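Local coordinates for cell wall binding protein cwp8 (Peptoclostridium difficile, PDB 5J6Q) that probably attaches to the bacterial cell wall through three CWB2 modules, as a protein associated with the S-layer of the organism, at residues I322-S333 with E427-A438; N507-V518 with L564-I575. One frame throughout, in Å; residues are numbered along the deposited sequence.

Both contacts belong to the part of the chain that carries the three CWB2 modules, and their centres lie about 18 Å apart on the same side of the chain's centre. Contact 1 comes first and closes before contact 2 opens. It joins helices of the first and second modules, whereas contact 2 stays within the third, pairing neighbouring strands 516-519 and 572-575. The two meet where Y509 and Y510 pack on I433, A435 and R436. Helix 531-542 touches both, with A537 on S434 and L539 on Y517. Contact 1 thus packs the first module against the second, while contact 2 lies in a four-stranded parallel sheet whose edge strand 286-289 comes from the beginning of the CWB2 region.

Contact 1: I322-S333 with E427-A438; sequences IVDGLASAPLAS and EADAMSISARAA
The carbonyl oxygen of L326 takes two hydrogen bonds: S434 OG reaches it at 3.0 Å from above one face of the carbonyl plane, and A329 N comes from the opposite face. This is a helix-to-helix interface between two CWB2 modules, in which short helices 329-333 and 434-438 run 8.2 Å apart at -45°. S434 OG lies beside its own backbone N (chi1 -72°), which also brings it against L326 CB.

L326 fills the middle of the interface. Its CG sits between the backbone N and the carbonyl carbon (chi1 72°); CD2 lands on A430 CB at 3.6 Å and also touches the backbone oxygen of E427, while CB lies against M431 SD. M431, bent at chi2 and chi3, turns its CE back onto I322 CG2, and the two side chains cross at about a right angle. That same CG2 touches E427 CB. E427 OE1 passes V323 CG2 at 3.5 Å, but OE2 is held by N527 outside the pair.

Toward the other end, alanines A329 and A438 leave room for the backbones to close in: P330 CA stands 3.4 Å from A438 CA, and A329 CB meets A438 CB at 3.8 Å. Helix 531-542 covers part of this edge, with A537 on S434 and A541 on A438. One water donates to both P330 O and A438 O, at 2.8 Å from each.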
loop_
_atom_site.group_PDB
_atom_site.type_symbol
_atom_site.label_atom_id
_atom_site.label_comp_id
_atom_site.label_asym_id
_atom_site.label_seq_id
_atom_site.Cartn_x
_atom_site.Cartn_y
_atom_site.Cartn_z
ATOM N N ILE A 322 22.308 -16.738 -18.706
ATOM C CA ILE A 322 21.619 -15.699 -19.454
ATOM C C ILE A 322 21.442 -16.088 -20.896
ATOM O O ILE A 322 20.322 -15.932 -21.428
ATOM C CB ILE A 322 22.398 -14.373 -19.315
ATOM C CG1 ILE A 322 22.502 -14.055 -17.848
ATOM C CG2 ILE A 322 21.728 -13.265 -20.068
ATOM C CD1 ILE A 322 21.073 -13.945 -17.199
ATOM N N VAL A 323 22.504 -16.615 -21.554
ATOM C CA VAL A 323 22.267 -16.903 -22.988
ATOM C C VAL A 323 21.278 -18.056 -23.226
ATOM O O VAL A 323 20.438 -17.943 -24.127
ATOM C CB VAL A 323 23.605 -17.156 -23.729
ATOM C CG1 VAL A 323 23.367 -17.804 -25.087
ATOM C CG2 VAL A 323 24.362 -15.841 -23.909
ATOM N N ASP A 324 21.361 -19.137 -22.451
ATOM C CA ASP A 324 20.445 -20.246 -22.659
ATOM C C ASP A 324 19.053 -19.757 -22.357
ATOM O O ASP A 324 18.089 -20.118 -23.043
ATOM C CB ASP A 324 20.788 -21.419 -21.721
ATOM C CG ASP A 324 22.238 -21.860 -21.754
ATOM O OD1 ASP A 324 22.910 -21.607 -22.768
ATOM O OD2 ASP A 324 22.701 -22.468 -20.746
ATOM N N GLY A 325 18.935 -18.940 -21.303
ATOM C CA GLY A 325 17.645 -18.408 -20.941
ATOM C C GLY A 325 17.010 -17.492 -21.976
ATOM O O GLY A 325 15.856 -17.684 -22.327
ATOM N N LEU A 326 17.737 -16.479 -22.475
ATOM C CA LEU A 326 17.105 -15.541 -23.419
ATOM C C LEU A 326 16.749 -16.292 -24.677
ATOM O O LEU A 326 15.676 -16.066 -25.244
ATOM C CB LEU A 326 18.017 -14.306 -23.692
ATOM C CG LEU A 326 19.276 -14.528 -24.543
ATOM C CD1 LEU A 326 18.933 -14.444 -26.023
ATOM C CD2 LEU A 326 20.287 -13.415 -24.252
ATOM N N ALA A 327 17.663 -17.240 -25.114
ATOM C CA ALA A 327 17.364 -18.096 -26.293
ATOM C C ALA A 327 16.145 -19.008 -25.985
ATOM O O ALA A 327 15.432 -19.407 -26.911
ATOM C CB ALA A 327 18.581 -18.951 -26.628
ATOM N N SER A 328 15.871 -19.324 -24.686
ATOM C CA SER A 328 14.715 -20.184 -24.373
ATOM C C SER A 328 13.333 -19.531 -24.462
ATOM O O SER A 328 12.341 -20.230 -24.182
ATOM C CB SER A 328 14.864 -20.745 -22.976
ATOM O OG SER A 328 16.030 -21.549 -22.954
ATOM N N ALA A 329 13.243 -18.247 -24.864
ATOM C CA ALA A 329 11.946 -17.573 -24.835
ATOM C C ALA A 329 10.953 -18.118 -25.843
ATOM O O ALA A 329 9.810 -18.298 -25.413
ATOM C CB ALA A 329 12.121 -16.058 -25.064
ATOM N N PRO A 330 11.302 -18.300 -27.168
ATOM C CA PRO A 330 10.277 -18.848 -28.086
ATOM C C PRO A 330 9.925 -20.275 -27.666
ATOM O O PRO A 330 8.865 -20.707 -27.993
ATOM C CB PRO A 330 10.939 -18.712 -29.460
ATOM C CG PRO A 330 12.385 -18.599 -29.153
ATOM C CD PRO A 330 12.460 -17.797 -27.939
ATOM N N LEU A 331 10.816 -20.970 -26.934
ATOM C CA LEU A 331 10.597 -22.311 -26.494
ATOM C C LEU A 331 9.581 -22.320 -25.359
ATOM O O LEU A 331 8.615 -23.112 -25.444
ATOM C CB LEU A 331 11.902 -23.017 -26.012
ATOM C CG LEU A 331 11.593 -24.453 -25.584
ATOM C CD1 LEU A 331 10.781 -25.135 -26.750
ATOM C CD2 LEU A 331 12.772 -25.226 -25.272
ATOM N N ALA A 332 9.787 -21.443 -24.289
ATOM C CA ALA A 332 8.794 -21.355 -23.219
ATOM C C ALA A 332 7.455 -20.876 -23.797
ATOM O O ALA A 332 6.403 -21.288 -23.299
ATOM C CB ALA A 332 9.220 -20.392 -22.114
ATOM N N SER A 333 7.468 -20.024 -24.795
ATOM C CA SER A 333 6.190 -19.536 -25.320
ATOM C C SER A 333 5.506 -20.634 -26.110
ATOM O O SER A 333 4.277 -20.758 -26.062
ATOM C CB SER A 333 6.406 -18.348 -26.257
ATOM O OG SER A 333 6.387 -17.101 -25.578
ATOM N N GLU A 427 24.710 -10.908 -24.787
ATOM C CA GLU A 427 23.408 -11.120 -24.101
ATOM C C GLU A 427 22.625 -9.821 -23.710
ATOM O O GLU A 427 21.424 -9.832 -23.751
ATOM C CB GLU A 427 23.577 -11.993 -22.874
ATOM C CG GLU A 427 24.394 -11.375 -21.770
ATOM C CD GLU A 427 25.593 -12.228 -21.414
ATOM O OE1 GLU A 427 25.548 -13.450 -21.684
ATOM O OE2 GLU A 427 26.586 -11.670 -20.877
ATOM N N ALA A 428 23.293 -8.766 -23.352
ATOM C CA ALA A 428 22.631 -7.549 -23.005
ATOM C C ALA A 428 21.930 -6.930 -24.260
ATOM O O ALA A 428 20.984 -6.217 -24.017
ATOM C CB ALA A 428 23.643 -6.589 -22.482
ATOM N N ASP A 429 22.439 -7.176 -25.559
ATOM C CA ASP A 429 21.781 -6.681 -26.796
ATOM C C ASP A 429 20.704 -7.631 -27.197
ATOM O O ASP A 429 19.669 -7.224 -27.759
ATOM C CB ASP A 429 22.720 -6.597 -28.029
ATOM C CG ASP A 429 23.672 -5.451 -27.975
ATOM O OD1 ASP A 429 23.415 -4.468 -27.190
ATOM O OD2 ASP A 429 24.664 -5.494 -28.693
ATOM N N ALA A 430 20.979 -8.910 -26.973
ATOM C CA ALA A 430 20.103 -9.995 -27.365
ATOM C C ALA A 430 18.809 -10.021 -26.626
ATOM O O ALA A 430 17.783 -10.142 -27.284
ATOM C CB ALA A 430 20.827 -11.309 -27.181
ATOM N N MET A 431 18.828 -9.916 -25.268
ATOM C CA MET A 431 17.665 -9.901 -24.404
ATOM C C MET A 431 16.556 -8.977 -24.885
ATOM O O MET A 431 15.418 -9.190 -24.578
ATOM C CB MET A 431 18.100 -9.364 -23.081
ATOM C CG MET A 431 17.106 -9.538 -22.092
ATOM S SD MET A 431 17.026 -11.313 -21.662
ATOM C CE MET A 431 18.731 -11.570 -21.186
ATOM N N SER A 432 16.914 -7.954 -25.586
ATOM C CA SER A 432 15.993 -6.997 -26.138
ATOM C C SER A 432 15.037 -7.590 -27.237
ATOM O O SER A 432 13.913 -7.077 -27.472
ATOM C CB SER A 432 16.853 -5.858 -26.683
ATOM O OG SER A 432 17.149 -4.889 -25.686
ATOM N N ILE A 433 15.460 -8.689 -27.875
ATOM C CA ILE A 433 14.668 -9.328 -28.945
ATOM C C ILE A 433 13.999 -10.602 -28.454
ATOM O O ILE A 433 13.255 -11.184 -29.214
ATOM C CB ILE A 433 15.697 -9.544 -30.126
ATOM C CG1 ILE A 433 14.967 -9.650 -31.472
ATOM C CG2 ILE A 433 16.526 -10.823 -29.880
ATOM C CD1 ILE A 433 13.953 -8.520 -31.772
ATOM N N SER A 434 14.219 -11.067 -27.172
ATOM C CA SER A 434 13.530 -12.267 -26.696
ATOM C C SER A 434 11.997 -12.192 -26.792
ATOM O O SER A 434 11.443 -13.152 -27.274
ATOM C CB SER A 434 13.935 -12.576 -25.248
ATOM O OG SER A 434 15.283 -13.049 -25.276
ATOM N N ALA A 435 11.328 -11.099 -26.367
ATOM C CA ALA A 435 9.864 -11.108 -26.419
ATOM C C ALA A 435 9.406 -11.266 -27.882
ATOM O O ALA A 435 8.568 -12.062 -28.144
ATOM C CB ALA A 435 9.303 -9.798 -25.858
ATOM N N ARG A 436 9.986 -10.467 -28.796
ATOM C CA ARG A 436 9.587 -10.463 -30.200
ATOM C C ARG A 436 9.769 -11.837 -30.773
ATOM O O ARG A 436 8.838 -12.307 -31.460
ATOM C CB ARG A 436 10.405 -9.409 -30.949
ATOM C CG ARG A 436 10.368 -9.575 -32.431
ATOM C CD ARG A 436 8.943 -9.199 -32.873
ATOM N NE ARG A 436 8.779 -9.326 -34.305
ATOM C CZ ARG A 436 7.824 -8.697 -35.000
ATOM N NH1 ARG A 436 7.742 -8.873 -36.312
ATOM N NH2 ARG A 436 6.945 -7.890 -34.385
ATOM N N ALA A 437 10.916 -12.505 -30.463
ATOM C CA ALA A 437 11.136 -13.829 -30.983
ATOM C C ALA A 437 10.162 -14.817 -30.374
ATOM O O ALA A 437 9.596 -15.629 -31.134
ATOM C CB ALA A 437 12.527 -14.296 -30.714
ATOM N N ALA A 438 9.945 -14.756 -29.024
ATOM C CA ALA A 438 9.015 -15.652 -28.372
ATOM C C ALA A 438 7.642 -15.444 -29.007
ATOM O O ALA A 438 6.880 -16.379 -29.117
ATOM C CB ALA A 438 8.900 -15.373 -26.881
HETATM O O HOH W 1 7.333 -19.124 -29.729
#

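Contact 2: N507-V518 with L564-I575; sequences NKYYAGATKAYV and LRLKNATKLVQI. With SO4 (sulfate ion), chain H; SO4 (sulfate ion), chain G.
K515 and K571 lie side by side and point the same way at the start of a parallel pair of strands, 516-518 and 572-575, in a four-stranded sheet that strand 286-289, from far earlier in the chain, completes beside strand 572-575. Following K515 outward, CB lies near the backbone oxygen of K571, CG rests on K571 CB at 3.6 Å, CD runs past K571 CD, and CE presses on that CD at 3.5 Å, tighter than usual for carbons. K515 NZ ends on O3 of a sulfate at 2.7 Å, and S543 OG is its second partner. K571, extended beyond CG, brings its NZ to the same oxygen, so the sulfate, probably from the crystallisation liquor, bridges two ammonium groups; E283 and E287 also pair with K571.

Beyond the lysines the backbones zip together: A516 N bonds to K571 O, V573 N to A516 O, V518 N to V573 O and I575 N to V518 O. V573 CG2 lies over one face of the Y517 ring, offset toward its rim, and I575 CD1 meets the ring's edge. V518 CG1 and A516 CB pack on L572 CD1 toward helix 581-590.

Upstream, the type II turn Y510-A513 packs A513 CB on L566 CD2 at 3.9 Å. R565, bent at chi2 and chi3, passes A511 CB, and its NH1 gives a nearly straight bond (165°) to O3 of a second sulfate, 2.8 Å away.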
loop_
_atom_site.group_PDB
_atom_site.type_symbol
_atom_site.label_atom_id
_atom_site.label_comp_id
_atom_site.label_asym_id
_atom_site.label_seq_id
_atom_site.Cartn_x
_atom_site.Cartn_y
_atom_site.Cartn_z
ATOM N N ASN A 507 11.810 0.590 -31.433
ATOM C CA ASN A 507 11.358 1.464 -32.549
ATOM C C ASN A 507 10.901 0.629 -33.743
ATOM O O ASN A 507 9.990 0.992 -34.461
ATOM C CB ASN A 507 12.487 2.340 -32.989
ATOM C CG ASN A 507 12.206 3.386 -34.083
ATOM O OD1 ASN A 507 11.287 4.228 -34.009
ATOM N ND2 ASN A 507 13.021 3.455 -35.094
ATOM N N LYS A 508 11.533 -0.473 -33.936
ATOM C CA LYS A 508 11.209 -1.269 -35.088
ATOM C C LYS A 508 9.995 -2.152 -34.951
ATOM O O LYS A 508 9.213 -2.243 -35.888
ATOM C CB LYS A 508 12.392 -2.157 -35.460
ATOM C CG LYS A 508 12.044 -2.976 -36.733
ATOM C CD LYS A 508 13.345 -3.772 -37.293
ATOM C CE LYS A 508 12.862 -4.649 -38.436
ATOM N NZ LYS A 508 13.673 -4.430 -39.646
ATOM N N TYR A 509 9.788 -2.754 -33.808
ATOM C CA TYR A 509 8.706 -3.682 -33.758
ATOM C C TYR A 509 7.483 -3.366 -32.942
ATOM O O TYR A 509 6.591 -4.222 -32.999
ATOM C CB TYR A 509 9.245 -4.952 -33.124
ATOM C CG TYR A 509 10.313 -5.621 -33.969
ATOM C CD1 TYR A 509 11.617 -5.739 -33.504
ATOM C CD2 TYR A 509 10.005 -6.195 -35.192
ATOM C CE1 TYR A 509 12.588 -6.425 -34.228
ATOM C CE2 TYR A 509 10.962 -6.909 -35.922
ATOM C CZ TYR A 509 12.244 -7.024 -35.431
ATOM O OH TYR A 509 13.171 -7.759 -36.100
ATOM N N TYR A 510 7.408 -2.221 -32.211
ATOM C CA TYR A 510 6.313 -2.186 -31.280
ATOM C C TYR A 510 5.364 -1.064 -31.419
ATOM O O TYR A 510 4.643 -0.792 -30.464
ATOM C CB TYR A 510 6.900 -2.215 -29.845
ATOM C CG TYR A 510 7.390 -3.613 -29.505
ATOM C CD1 TYR A 510 8.740 -3.926 -29.547
ATOM C CD2 TYR A 510 6.485 -4.612 -29.152
ATOM C CE1 TYR A 510 9.176 -5.220 -29.246
ATOM C CE2 TYR A 510 6.900 -5.892 -28.859
ATOM C CZ TYR A 510 8.277 -6.196 -28.906
ATOM O OH TYR A 510 8.694 -7.469 -28.616
ATOM N N ALA A 511 5.293 -0.425 -32.620
ATOM C CA ALA A 511 4.347 0.627 -32.839
ATOM C C ALA A 511 2.941 0.049 -32.444
ATOM O O ALA A 511 2.648 -1.117 -32.762
ATOM C CB ALA A 511 4.371 1.055 -34.337
ATOM N N GLY A 512 2.106 0.816 -31.776
ATOM C CA GLY A 512 0.808 0.273 -31.428
ATOM C C GLY A 512 0.726 -0.648 -30.205
ATOM O O GLY A 512 -0.399 -1.018 -29.865
ATOM N N ALA A 513 1.862 -1.029 -29.507
ATOM C CA ALA A 513 1.722 -1.927 -28.366
ATOM C C ALA A 513 0.811 -1.240 -27.282
ATOM O O ALA A 513 0.822 0.010 -27.110
ATOM C CB ALA A 513 3.121 -2.280 -27.756
ATOM N N THR A 514 0.029 -2.056 -26.601
ATOM C CA THR A 514 -0.907 -1.567 -25.609
ATOM C C THR A 514 -0.342 -1.815 -24.170
ATOM O O THR A 514 -1.005 -1.474 -23.175
ATOM C CB THR A 514 -2.242 -2.237 -25.850
ATOM O OG1 THR A 514 -2.018 -3.630 -25.905
ATOM C CG2 THR A 514 -2.875 -1.780 -27.220
ATOM N N LYS A 515 0.918 -2.305 -24.069
ATOM C CA LYS A 515 1.544 -2.501 -22.763
ATOM C C LYS A 515 3.044 -2.317 -22.890
ATOM O O LYS A 515 3.635 -2.490 -24.014
ATOM C CB LYS A 515 1.306 -3.941 -22.274
ATOM C CG LYS A 515 0.474 -4.040 -21.033
ATOM C CD LYS A 515 0.450 -5.514 -20.601
ATOM C CE LYS A 515 -0.836 -5.998 -20.009
ATOM N NZ LYS A 515 -0.776 -7.471 -19.985
ATOM N N ALA A 516 3.677 -2.018 -21.757
ATOM C CA ALA A 516 5.151 -1.922 -21.744
ATOM C C ALA A 516 5.588 -2.673 -20.491
ATOM O O ALA A 516 4.964 -2.515 -19.398
ATOM C CB ALA A 516 5.635 -0.430 -21.675
ATOM N N TYR A 517 6.533 -3.512 -20.647
ATOM C CA TYR A 517 7.127 -4.153 -19.497
ATOM C C TYR A 517 8.546 -3.477 -19.242
ATOM O O TYR A 517 9.153 -2.975 -20.198
ATOM C CB TYR A 517 7.369 -5.602 -19.865
ATOM C CG TYR A 517 6.088 -6.425 -19.830
ATOM C CD1 TYR A 517 5.176 -6.376 -20.866
ATOM C CD2 TYR A 517 5.789 -7.243 -18.750
ATOM C CE1 TYR A 517 4.007 -7.118 -20.847
ATOM C CE2 TYR A 517 4.610 -7.987 -18.702
ATOM C CZ TYR A 517 3.726 -7.916 -19.764
ATOM O OH TYR A 517 2.549 -8.584 -19.717
ATOM N N VAL A 518 9.105 -3.504 -18.006
ATOM C CA VAL A 518 10.487 -2.883 -17.832
ATOM C C VAL A 518 11.304 -3.802 -16.904
ATOM O O VAL A 518 10.725 -4.344 -15.953
ATOM C CB VAL A 518 10.313 -1.420 -17.285
ATOM C CG1 VAL A 518 9.458 -1.338 -16.039
ATOM C CG2 VAL A 518 11.656 -0.768 -17.000
ATOM N N LEU A 564 7.460 7.817 -29.271
ATOM C CA LEU A 564 6.865 7.557 -30.616
ATOM C C LEU A 564 6.044 6.312 -30.698
ATOM O O LEU A 564 4.992 6.298 -31.368
ATOM C CB LEU A 564 7.973 7.380 -31.674
ATOM C CG LEU A 564 8.757 8.643 -31.948
ATOM C CD1 LEU A 564 9.907 8.346 -32.963
ATOM C CD2 LEU A 564 7.701 9.674 -32.496
ATOM N N ARG A 565 6.482 5.231 -30.009
ATOM C CA ARG A 565 5.830 3.949 -30.220
ATOM C C ARG A 565 4.855 3.513 -29.209
ATOM O O ARG A 565 4.072 2.612 -29.553
ATOM C CB ARG A 565 6.914 2.781 -30.305
ATOM C CG ARG A 565 7.995 3.014 -31.396
ATOM C CD ARG A 565 7.506 2.687 -32.796
ATOM N NE ARG A 565 6.935 3.880 -33.336
ATOM C CZ ARG A 565 7.331 4.501 -34.440
ATOM N NH1 ARG A 565 6.709 5.597 -34.838
ATOM N NH2 ARG A 565 8.350 4.021 -35.155
ATOM N N LEU A 566 4.843 4.076 -27.995
ATOM C CA LEU A 566 4.001 3.338 -27.001
ATOM C C LEU A 566 2.942 4.139 -26.396
ATOM O O LEU A 566 2.492 3.915 -25.282
ATOM C CB LEU A 566 4.996 2.811 -25.887
ATOM C CG LEU A 566 6.089 1.944 -26.468
ATOM C CD1 LEU A 566 7.069 1.444 -25.284
ATOM C CD2 LEU A 566 5.592 0.689 -27.165
ATOM N N LYS A 567 2.476 5.074 -27.181
ATOM C CA LYS A 567 1.414 5.985 -26.842
ATOM C C LYS A 567 0.144 5.292 -26.552
ATOM O O LYS A 567 -0.700 5.858 -25.870
ATOM C CB LYS A 567 1.259 6.977 -27.999
ATOM C CG LYS A 567 1.382 8.360 -27.586
ATOM C CD LYS A 567 2.752 8.619 -27.062
ATOM C CE LYS A 567 2.635 9.794 -26.163
ATOM N NZ LYS A 567 3.627 10.801 -26.509
ATOM N N ASN A 568 -0.019 4.083 -27.048
ATOM C CA ASN A 568 -1.236 3.268 -26.817
ATOM C C ASN A 568 -1.095 2.393 -25.528
ATOM O O ASN A 568 -2.075 1.763 -25.171
ATOM C CB ASN A 568 -1.484 2.345 -28.038
ATOM C CG ASN A 568 -1.693 3.209 -29.327
ATOM O OD1 ASN A 568 -2.597 4.051 -29.381
ATOM N ND2 ASN A 568 -0.819 3.206 -30.315
ATOM N N ALA A 569 0.099 2.407 -24.819
ATOM C CA ALA A 569 0.278 1.530 -23.660
ATOM C C ALA A 569 -0.635 1.935 -22.503
ATOM O O ALA A 569 -0.577 3.050 -22.121
ATOM C CB ALA A 569 1.734 1.553 -23.192
ATOM N N THR A 570 -1.492 1.040 -21.977
ATOM C CA THR A 570 -2.407 1.430 -20.902
ATOM C C THR A 570 -2.040 0.716 -19.649
ATOM O O THR A 570 -2.851 0.652 -18.720
ATOM C CB THR A 570 -3.880 1.146 -21.308
ATOM O OG1 THR A 570 -4.021 -0.242 -21.652
ATOM C CG2 THR A 570 -4.314 2.046 -22.499
ATOM N N LYS A 571 -0.753 0.247 -19.567
ATOM C CA LYS A 571 -0.267 -0.507 -18.414
ATOM C C LYS A 571 1.274 -0.608 -18.455
ATOM O O LYS A 571 1.874 -0.928 -19.527
ATOM C CB LYS A 571 -0.889 -1.954 -18.432
ATOM C CG LYS A 571 -0.855 -2.636 -17.061
ATOM C CD LYS A 571 -1.191 -4.108 -17.121
ATOM C CE LYS A 571 -1.519 -4.556 -15.708
ATOM N NZ LYS A 571 -1.697 -6.032 -15.559
ATOM N N LEU A 572 1.909 -0.334 -17.376
ATOM C CA LEU A 572 3.389 -0.502 -17.263
ATOM C C LEU A 572 3.604 -1.618 -16.230
ATOM O O LEU A 572 3.128 -1.506 -15.113
ATOM C CB LEU A 572 3.945 0.830 -16.854
ATOM C CG LEU A 572 5.441 0.918 -16.620
ATOM C CD1 LEU A 572 6.288 0.249 -17.757
ATOM C CD2 LEU A 572 5.689 2.394 -16.508
ATOM N N VAL A 573 4.199 -2.750 -16.619
ATOM C CA VAL A 573 4.428 -3.847 -15.664
ATOM C C VAL A 573 5.947 -3.860 -15.349
ATOM O O VAL A 573 6.715 -4.124 -16.264
ATOM C CB VAL A 573 4.026 -5.196 -16.273
ATOM C CG1 VAL A 573 4.274 -6.348 -15.322
ATOM C CG2 VAL A 573 2.547 -5.184 -16.735
ATOM N N GLN A 574 6.392 -3.577 -14.135
ATOM C CA GLN A 574 7.846 -3.722 -13.779
ATOM C C GLN A 574 8.204 -5.183 -13.366
ATOM O O GLN A 574 7.551 -5.699 -12.484
ATOM C CB GLN A 574 8.191 -2.834 -12.528
ATOM C CG GLN A 574 9.587 -3.164 -11.941
ATOM C CD GLN A 574 9.991 -2.072 -10.989
ATOM O OE1 GLN A 574 9.626 -0.916 -11.176
ATOM N NE2 GLN A 574 10.600 -2.446 -9.862
ATOM N N ILE A 575 9.214 -5.831 -13.931
ATOM C CA ILE A 575 9.632 -7.153 -13.488
ATOM C C ILE A 575 10.835 -6.986 -12.494
ATOM O O ILE A 575 11.842 -6.353 -12.915
ATOM C CB ILE A 575 10.201 -8.047 -14.656
ATOM C CG1 ILE A 575 9.156 -8.112 -15.871
ATOM C CG2 ILE A 575 10.472 -9.535 -14.154
ATOM C CD1 ILE A 575 7.847 -8.490 -15.312
HETATM S S SO4 H . 1.063 -8.380 -16.702
HETATM O O1 SO4 H . 2.508 -8.186 -16.886
HETATM O O2 SO4 H . 0.747 -8.250 -15.148
HETATM O O3 SO4 H . 0.140 -7.452 -17.429
HETATM O O4 SO4 H . 1.055 -9.709 -17.272
HETATM S S SO4 G . 7.664 7.886 -36.914
HETATM O O1 SO4 G . 7.427 8.713 -38.205
HETATM O O2 SO4 G . 8.889 8.218 -36.311
HETATM O O3 SO4 G . 7.707 6.476 -37.304
HETATM O O4 SO4 G . 6.519 8.148 -36.030
HETATM O O HOH W 2 2.358 3.845 -32.025
#